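Side-chain contacts in CADD-like protein of unknown function (Nostoc punctiforme, PDB 3B5O), which is of unknown function but resembles CADD and belongs to an all-helical family of the heme oxygenase-like clan: residues M2-L7 with S194-I199; Q31-A36 with V160-E165. One frame throughout, in Å; residues are numbered along the deposited sequence.

Interaction 1: residues M2-L7 with S194-I199; sequences MEFNHL and SVAAYI
Phe4 meets three residues of 194-199 with different parts of one ring. The methyl CG2 of Ile199 sits over a ring face, 4.1 Å from the Phe4 centroid and 21° off the normal, displaced toward the CD1 side; this is a CH-pi contact, with Ile199 CG2 3.8 Å from Phe4 CD1. The far end of the ring abuts Val195, whose CG1 lies 3.6 Å from Phe4 CZ, and the two side chains cross at about a right angle. Ala196 comes in obliquely, its CB 3.7 Å from Phe4 CD2, at the point where the backbones are nearest. The ring reaches all three because CG of Phe4 is anti to the backbone N (chi1 -173°), which sends it outward from helix 2-18 toward Val195, Ala196 and Ile199. Phe207 of helix 204-230 adds an edge-to-face partner to Phe4 and also touches Ile199, while Trp71 lies against both Val195 and Ile199. Replacing Phe4 by alanine removes the whole ring, which would probably leave a gap beside Val195 and Ala196 and the Ile199 methyl without its aromatic face. The closest approaches are all carbon to carbon, so Phe4 packs against residues 194-199 by shape and dispersion, with one buried ring serving as the joint.

Interaction 2: residues Q31-A36 with V160-E165; sequences QMLSQA and VEWLHE
One face of the Trp162 indole is covered by Leu33, whose CD2 methyl stands 3.8 Å from the centroid of the five-membered ring and 12° off its normal, a nearly vertical CH-pi contact. The edge of the same indole is mixed: the carbonyl O of Ala36 lies near the ring plane 3.5 Å from Trp162 CH2, a water lies in plane beside the pyrrole nitrogen, and the Leu163 methyl CD2 sits there too. Trp162 NE1 donates to this water over 2.9 Å, and the water in turn donates to Leu33 O over 2.8 Å. Leu33 is therefore engaged twice, by its methyl over the indole face and by its carbonyl through the bridging water. Its other methyl, CD1, is more distant, 4.1 Å from Trp162 CD1, and the two side chains run past each other in opposite directions. The indole gets there by extending from helix 135-163 with CG anti to the backbone N (chi1 -175°), which carries it across to the loop before helix 38-68. Ile41 of that helix touches Leu33, Ala36 and Trp162 alike.

Just beyond Trp162 the helix ends, and His164 turns back on it: its ND1 donates to Val160 O over 2.8 Å, with the acceptor close to the imidazole plane. The backbone N of His164 reaches the same oxygen from the opposite face of the carbonyl plane, so two donors of one residue grip Val160 O where the helix stops. Across the contact itself, a methyl-indole CH-pi contact is joined to a polar bridge at the indole N-H, in which a single water bonds both that N-H and a loop carbonyl, linking loop to helix end without a direct hydrogen bond.

In the fold
The two contacts lie on opposite sides of the chain's centre, with their own centres about 40 Å apart, and interaction 2 is nested within the loop of sequence that interaction 1 closes. Interaction 1 is largely buried and joins the first turns of helix 2-18 to residues 194-199, whereas interaction 2 is nearer the surface and fastens an irregular loop to a helix terminus. Both rest on an aromatic side chain with an aliphatic methyl over one face, but the buried contact is purely apolar and the surface one adds water-mediated polar bonding. Helix 135-163 supplies a segment of interaction 2 and, near its other end, packs on residues of interaction 1; helix 204-230 touches segments of both.

Interaction 1: residues M2-L7 with S194-I199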
HETATM    1  N   MSE A   2      17.133  -0.763 -20.915  1.00 34.78           N
HETATM    2  CA  MSE A   2      15.944  -0.380 -21.676  1.00 34.81           C
HETATM    3  C   MSE A   2      14.803  -1.390 -21.552  1.00 30.39           C
HETATM    4  O   MSE A   2      13.650  -0.989 -21.407  1.00 30.51           O
HETATM    5  CB  MSE A   2      16.269  -0.155 -23.171  1.00 35.38           C
HETATM    6  CG  MSE A   2      15.031   0.206 -24.028  1.00 35.01           C
HETATM    7 SE   MSE A   2      15.327   0.367 -25.957  0.75 46.14          SE
HETATM    8  CE  MSE A   2      17.239   0.801 -25.868  1.00 49.05           C
ATOM      9  N   GLU A   3      15.105  -2.679 -21.642  1.00 27.24           N
ATOM     10  CA  GLU A   3      14.052  -3.677 -21.701  1.00 26.08           C
ATOM     11  C   GLU A   3      13.316  -3.741 -20.356  1.00 24.79           C
ATOM     12  O   GLU A   3      12.093  -3.814 -20.328  1.00 24.38           O
ATOM     13  CB  GLU A   3      14.592  -5.043 -22.090  1.00 28.06           C
ATOM     14  CG  GLU A   3      15.131  -5.090 -23.531  1.00 32.93           C
ATOM     15  N   PHE A   4      14.063  -3.678 -19.259  1.00 24.06           N
ATOM     16  CA  PHE A   4      13.426  -3.627 -17.935  1.00 22.19           C
ATOM     17  C   PHE A   4      12.698  -2.303 -17.720  1.00 21.24           C
ATOM     18  O   PHE A   4      11.602  -2.283 -17.132  1.00 21.58           O
ATOM     19  CB  PHE A   4      14.454  -3.896 -16.827  1.00 23.11           C
ATOM     20  CG  PHE A   4      13.838  -4.020 -15.452  1.00 22.65           C
ATOM     21  CD1 PHE A   4      12.970  -5.057 -15.153  1.00 20.93           C
ATOM     22  CD2 PHE A   4      14.130  -3.101 -14.470  1.00 25.25           C
ATOM     23  CE1 PHE A   4      12.398  -5.159 -13.867  1.00 21.03           C
ATOM     24  CE2 PHE A   4      13.570  -3.210 -13.206  1.00 26.93           C
ATOM     25  CZ  PHE A   4      12.709  -4.244 -12.924  1.00 24.21           C
ATOM     26  N   ASN A   5      13.274  -1.192 -18.184  1.00 22.76           N
ATOM     27  CA  ASN A   5      12.595   0.088 -18.108  1.00 22.85           C
ATOM     28  C   ASN A   5      11.256   0.045 -18.846  1.00 23.40           C
ATOM     29  O   ASN A   5      10.256   0.599 -18.371  1.00 22.96           O
ATOM     30  CB  ASN A   5      13.462   1.221 -18.675  1.00 25.84           C
ATOM     31  CG  ASN A   5      14.637   1.560 -17.794  1.00 32.48           C
ATOM     32  OD1 ASN A   5      14.678   1.199 -16.615  1.00 34.95           O
ATOM     33  ND2 ASN A   5      15.608   2.273 -18.359  1.00 36.27           N
ATOM     34  N   HIS A   6      11.227  -0.612 -20.006  1.00 21.51           N
ATOM     35  CA  HIS A   6       9.958  -0.768 -20.716  1.00 21.58           C
ATOM     36  C   HIS A   6       8.946  -1.553 -19.871  1.00 20.08           C
ATOM     37  O   HIS A   6       7.767  -1.208 -19.810  1.00 20.57           O
ATOM     38  CB  HIS A   6      10.131  -1.477 -22.079  1.00 22.76           C
ATOM     39  CG  HIS A   6      10.872  -0.677 -23.109  1.00 29.46           C
ATOM     40  ND1 HIS A   6      10.908   0.701 -23.111  1.00 30.45           N
ATOM     41  CD2 HIS A   6      11.581  -1.075 -24.194  1.00 33.98           C
ATOM     42  CE1 HIS A   6      11.625   1.119 -24.144  1.00 33.95           C
ATOM     43  NE2 HIS A   6      12.043   0.060 -24.816  1.00 36.35           N
ATOM     44  N   LEU A   7       9.407  -2.631 -19.245  1.00 19.96           N
ATOM     45  CA  LEU A   7       8.529  -3.455 -18.411  1.00 18.49           C
ATOM     46  C   LEU A   7       7.950  -2.662 -17.241  1.00 17.83           C
ATOM     47  O   LEU A   7       6.747  -2.698 -17.004  1.00 17.37           O
ATOM     48  CB  LEU A   7       9.271  -4.687 -17.891  1.00 19.03           C
ATOM     49  CG  LEU A   7       8.453  -5.597 -16.974  1.00 17.90           C
ATOM     50  CD1 LEU A   7       7.219  -6.172 -17.672  1.00 22.47           C
ATOM     51  CD2 LEU A   7       9.327  -6.726 -16.416  1.00 20.46           C
ATOM     52  N   SER A 194      17.928  -0.623  -8.893  1.00 25.23           N
ATOM     53  CA  SER A 194      18.640  -1.703  -8.226  1.00 24.99           C
ATOM     54  C   SER A 194      18.277  -3.058  -8.811  1.00 22.77           C
ATOM     55  O   SER A 194      19.143  -3.888  -9.034  1.00 25.11           O
ATOM     56  CB  SER A 194      18.450  -1.655  -6.706  1.00 25.77           C
ATOM     57  OG  SER A 194      17.159  -2.048  -6.303  1.00 24.51           O
ATOM     58  N   VAL A 195      16.986  -3.298  -9.059  1.00 20.52           N
ATOM     59  CA  VAL A 195      16.560  -4.569  -9.614  1.00 19.46           C
ATOM     60  C   VAL A 195      17.119  -4.757 -11.031  1.00 21.43           C
ATOM     61  O   VAL A 195      17.500  -5.863 -11.410  1.00 21.37           O
ATOM     62  CB  VAL A 195      15.016  -4.714  -9.609  1.00 18.25           C
ATOM     63  CG1 VAL A 195      14.577  -5.938 -10.404  1.00 20.28           C
ATOM     64  CG2 VAL A 195      14.481  -4.772  -8.171  1.00 19.40           C
ATOM     65  N   ALA A 196      17.185  -3.655 -11.778  1.00 23.37           N
ATOM     66  CA  ALA A 196      17.703  -3.694 -13.160  1.00 24.62           C
ATOM     67  C   ALA A 196      19.104  -4.295 -13.243  1.00 25.77           C
ATOM     68  O   ALA A 196      19.467  -4.928 -14.254  1.00 26.56           O
ATOM     69  CB  ALA A 196      17.699  -2.295 -13.751  1.00 25.52           C
ATOM     70  N   ALA A 197      19.891  -4.104 -12.192  1.00 26.20           N
ATOM     71  CA  ALA A 197      21.271  -4.627 -12.149  1.00 26.67           C
ATOM     72  C   ALA A 197      21.381  -6.157 -12.071  1.00 26.23           C
ATOM     73  O   ALA A 197      22.434  -6.726 -12.397  1.00 28.52           O
ATOM     74  CB  ALA A 197      22.018  -3.991 -11.001  1.00 27.14           C
ATOM     75  N   TYR A 198      20.319  -6.834 -11.630  1.00 23.18           N
ATOM     76  CA  TYR A 198      20.340  -8.276 -11.416  1.00 22.45           C
ATOM     77  C   TYR A 198      19.367  -9.089 -12.247  1.00 22.23           C
ATOM     78  O   TYR A 198      19.628 -10.244 -12.562  1.00 23.69           O
ATOM     79  CB  TYR A 198      20.058  -8.582  -9.936  1.00 22.31           C
ATOM     80  CG  TYR A 198      21.049  -7.974  -8.991  1.00 21.52           C
ATOM     81  CD1 TYR A 198      22.285  -8.579  -8.770  1.00 23.02           C
ATOM     82  CD2 TYR A 198      20.785  -6.771  -8.347  1.00 22.06           C
ATOM     83  CE1 TYR A 198      23.192  -8.031  -7.917  1.00 22.76           C
ATOM     84  CE2 TYR A 198      21.691  -6.205  -7.498  1.00 24.02           C
ATOM     85  CZ  TYR A 198      22.907  -6.834  -7.289  1.00 24.06           C
ATOM     86  OH  TYR A 198      23.808  -6.272  -6.421  1.00 25.61           O
ATOM     87  N   ILE A 199      18.188  -8.536 -12.517  1.00 22.47           N
ATOM     88  CA  ILE A 199      17.140  -9.317 -13.114  1.00 22.45           C
ATOM     89  C   ILE A 199      17.512  -9.678 -14.558  1.00 23.96           C
ATOM     90  O   ILE A 199      18.076  -8.851 -15.299  1.00 25.36           O
ATOM     91  CB  ILE A 199      15.764  -8.576 -13.059  1.00 23.55           C
ATOM     92  CG1 ILE A 199      14.640  -9.525 -13.446  1.00 23.65           C
ATOM     93  CG2 ILE A 199      15.773  -7.322 -13.923  1.00 25.27           C
ATOM     94  CD1 ILE A 199      13.220  -8.974 -13.145  1.00 22.40           C
TER

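Interaction 2: residues Q31-A36 with V160-E165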
ATOM      1  N   GLN A  31     -16.630   5.733  -4.200  1.00 14.94           N
ATOM      2  CA  GLN A  31     -17.954   5.587  -4.828  1.00 17.17           C
ATOM      3  C   GLN A  31     -19.102   5.497  -3.835  1.00 18.01           C
ATOM      4  O   GLN A  31     -20.262   5.694  -4.227  1.00 22.34           O
ATOM      5  CB  GLN A  31     -17.978   4.388  -5.783  1.00 19.90           C
ATOM      6  CG  GLN A  31     -17.146   4.630  -7.030  1.00 20.95           C
ATOM      7  CD  GLN A  31     -17.920   5.365  -8.103  1.00 24.73           C
ATOM      8  OE1 GLN A  31     -19.046   4.972  -8.439  1.00 29.65           O
ATOM      9  NE2 GLN A  31     -17.330   6.424  -8.651  1.00 30.61           N
HETATM   10  N   MSE A  32     -18.805   5.203  -2.568  1.00 16.11           N
HETATM   11  CA  MSE A  32     -19.830   5.131  -1.529  1.00 17.93           C
HETATM   12  C   MSE A  32     -19.878   6.374  -0.645  1.00 15.49           C
HETATM   13  O   MSE A  32     -20.705   6.437   0.262  1.00 15.71           O
HETATM   14  CB  MSE A  32     -19.698   3.866  -0.664  1.00 20.12           C
HETATM   15  CG  MSE A  32     -18.485   3.810   0.295  1.00 22.84           C
HETATM   16 SE   MSE A  32     -18.410   2.147   1.184  0.75 26.42          SE
HETATM   17  CE  MSE A  32     -19.269   2.793   2.815  1.00 26.38           C
ATOM     18  N   LEU A  33     -19.053   7.373  -0.917  1.00 15.20           N
ATOM     19  CA  LEU A  33     -19.005   8.534  -0.031  1.00 16.24           C
ATOM     20  C   LEU A  33     -20.331   9.298   0.031  1.00 16.08           C
ATOM     21  O   LEU A  33     -20.649   9.874   1.065  1.00 17.48           O
ATOM     22  CB  LEU A  33     -17.890   9.492  -0.394  1.00 16.43           C
ATOM     23  CG  LEU A  33     -16.470   8.974  -0.109  1.00 16.42           C
ATOM     24  CD1 LEU A  33     -15.442   9.936  -0.654  1.00 17.91           C
ATOM     25  CD2 LEU A  33     -16.249   8.742   1.379  1.00 16.91           C
ATOM     26  N   SER A  34     -21.099   9.319  -1.055  0.50 15.70           N
ATOM     27  CA  SER A  34     -22.383  10.031  -1.009  0.50 14.06           C
ATOM     28  C   SER A  34     -23.298   9.491   0.084  0.50 13.60           C
ATOM     29  O   SER A  34     -24.002  10.254   0.757  0.50 14.23           O
ATOM     30  CB  SER A  34     -23.089   9.953  -2.360  0.50 15.61           C
ATOM     31  OG  SER A  34     -22.399  10.724  -3.321  0.50 15.76           O
ATOM     32  N   GLN A  35     -23.288   8.177   0.263  0.50 13.03           N
ATOM     33  CA  GLN A  35     -24.186   7.522   1.176  0.50 14.39           C
ATOM     34  C   GLN A  35     -23.563   7.146   2.528  0.50 14.75           C
ATOM     35  O   GLN A  35     -24.294   6.754   3.434  0.50 15.36           O
ATOM     36  CB  GLN A  35     -24.783   6.273   0.520  0.50 15.88           C
ATOM     37  CG  GLN A  35     -23.758   5.209   0.047  0.50 17.07           C
ATOM     38  CD  GLN A  35     -23.563   5.157  -1.472  0.50 20.78           C
ATOM     39  OE1 GLN A  35     -23.812   4.117  -2.079  0.50 26.95           O
ATOM     40  NE2 GLN A  35     -23.100   6.255  -2.089  0.50 18.12           N
ATOM     41  N   ALA A  36     -22.237   7.233   2.657  1.00 15.43           N
ATOM     42  CA  ALA A  36     -21.547   6.694   3.838  1.00 15.86           C
ATOM     43  C   ALA A  36     -21.609   7.599   5.059  1.00 16.15           C
ATOM     44  O   ALA A  36     -21.489   8.812   4.954  1.00 17.24           O
ATOM     45  CB  ALA A  36     -20.072   6.407   3.493  1.00 17.22           C
ATOM     46  N   VAL A 160      -9.301  11.173   4.353  1.00 19.00           N
ATOM     47  CA  VAL A 160      -8.988  11.853   5.619  1.00 21.00           C
ATOM     48  C   VAL A 160      -9.547  13.275   5.606  1.00 21.29           C
ATOM     49  O   VAL A 160     -10.118  13.726   6.619  1.00 23.50           O
ATOM     50  CB  VAL A 160      -7.472  11.780   5.961  1.00 21.82           C
ATOM     51  CG1 VAL A 160      -7.128  12.677   7.168  1.00 25.81           C
ATOM     52  CG2 VAL A 160      -7.077  10.328   6.262  1.00 22.90           C
ATOM     53  N   GLU A 161      -9.430  13.966   4.476  1.00 21.64           N
ATOM     54  CA  GLU A 161     -10.043  15.299   4.327  1.00 24.85           C
ATOM     55  C   GLU A 161     -11.566  15.232   4.440  1.00 23.07           C
ATOM     56  O   GLU A 161     -12.191  16.109   5.048  1.00 24.98           O
ATOM     57  CB  GLU A 161      -9.638  15.953   3.005  1.00 25.45           C
ATOM     58  CG  GLU A 161      -8.204  16.451   2.988  1.00 29.79           C
ATOM     59  CD  GLU A 161      -7.808  17.081   1.663  1.00 34.31           C
ATOM     60  OE1 GLU A 161      -8.604  17.020   0.701  1.00 46.54           O
ATOM     61  OE2 GLU A 161      -6.688  17.640   1.579  1.00 45.14           O
ATOM     62  N   TRP A 162     -12.172  14.192   3.872  1.00 21.52           N
ATOM     63  CA  TRP A 162     -13.618  13.978   3.972  1.00 20.21           C
ATOM     64  C   TRP A 162     -14.073  13.818   5.427  1.00 20.00           C
ATOM     65  O   TRP A 162     -15.123  14.342   5.824  1.00 22.94           O
ATOM     66  CB  TRP A 162     -14.028  12.765   3.123  1.00 19.94           C
ATOM     67  CG  TRP A 162     -15.489  12.486   3.023  1.00 18.64           C
ATOM     68  CD1 TRP A 162     -16.330  12.896   2.017  1.00 20.43           C
ATOM     69  CD2 TRP A 162     -16.277  11.673   3.894  1.00 19.15           C
ATOM     70  NE1 TRP A 162     -17.585  12.416   2.233  1.00 20.80           N
ATOM     71  CE2 TRP A 162     -17.596  11.664   3.380  1.00 17.35           C
ATOM     72  CE3 TRP A 162     -16.021  10.994   5.087  1.00 18.53           C
ATOM     73  CZ2 TRP A 162     -18.632  10.966   3.996  1.00 20.37           C
ATOM     74  CZ3 TRP A 162     -17.028  10.294   5.678  1.00 18.96           C
ATOM     75  CH2 TRP A 162     -18.327  10.283   5.150  1.00 20.57           C
ATOM     76  N   LEU A 163     -13.284  13.094   6.215  1.00 19.34           N
ATOM     77  CA  LEU A 163     -13.606  12.823   7.611  1.00 19.80           C
ATOM     78  C   LEU A 163     -13.465  14.059   8.519  1.00 22.10           C
ATOM     79  O   LEU A 163     -14.188  14.176   9.501  1.00 24.85           O
ATOM     80  CB  LEU A 163     -12.711  11.704   8.168  1.00 21.44           C
ATOM     81  CG  LEU A 163     -13.036  10.274   7.747  1.00 18.46           C
ATOM     82  CD1 LEU A 163     -11.848   9.341   8.096  1.00 20.18           C
ATOM     83  CD2 LEU A 163     -14.337   9.752   8.354  1.00 20.04           C
ATOM     84  N   HIS A 164     -12.524  14.937   8.195  1.00 23.22           N
ATOM     85  CA  HIS A 164     -12.195  16.084   9.058  1.00 25.60           C
ATOM     86  C   HIS A 164     -13.124  17.237   8.774  1.00 29.40           C
ATOM     87  O   HIS A 164     -13.343  17.581   7.626  1.00 29.21           O
ATOM     88  CB  HIS A 164     -10.760  16.534   8.821  1.00 25.90           C
ATOM     89  CG  HIS A 164      -9.739  15.755   9.592  1.00 28.85           C
ATOM     90  ND1 HIS A 164      -9.336  14.489   9.222  1.00 29.48           N
ATOM     91  CD2 HIS A 164      -9.021  16.070  10.698  1.00 30.88           C
ATOM     92  CE1 HIS A 164      -8.421  14.053  10.074  1.00 31.42           C
ATOM     93  NE2 HIS A 164      -8.216  14.993  10.983  1.00 31.28           N
ATOM     94  N   GLU A 165     -13.657  17.847   9.828  1.00 32.49           N
ATOM     95  CA  GLU A 165     -14.503  19.033   9.670  1.00 35.40           C
ATOM     96  C   GLU A 165     -13.634  20.256   9.373  1.00 37.25           C
ATOM     97  O   GLU A 165     -13.987  21.089   8.535  1.00 39.58           O
ATOM     98  CB  GLU A 165     -15.365  19.250  10.920  1.00 36.47           C
TER
HETATM   99  O   HOH W   1     -20.251  12.679   1.060  1.00 26.72           O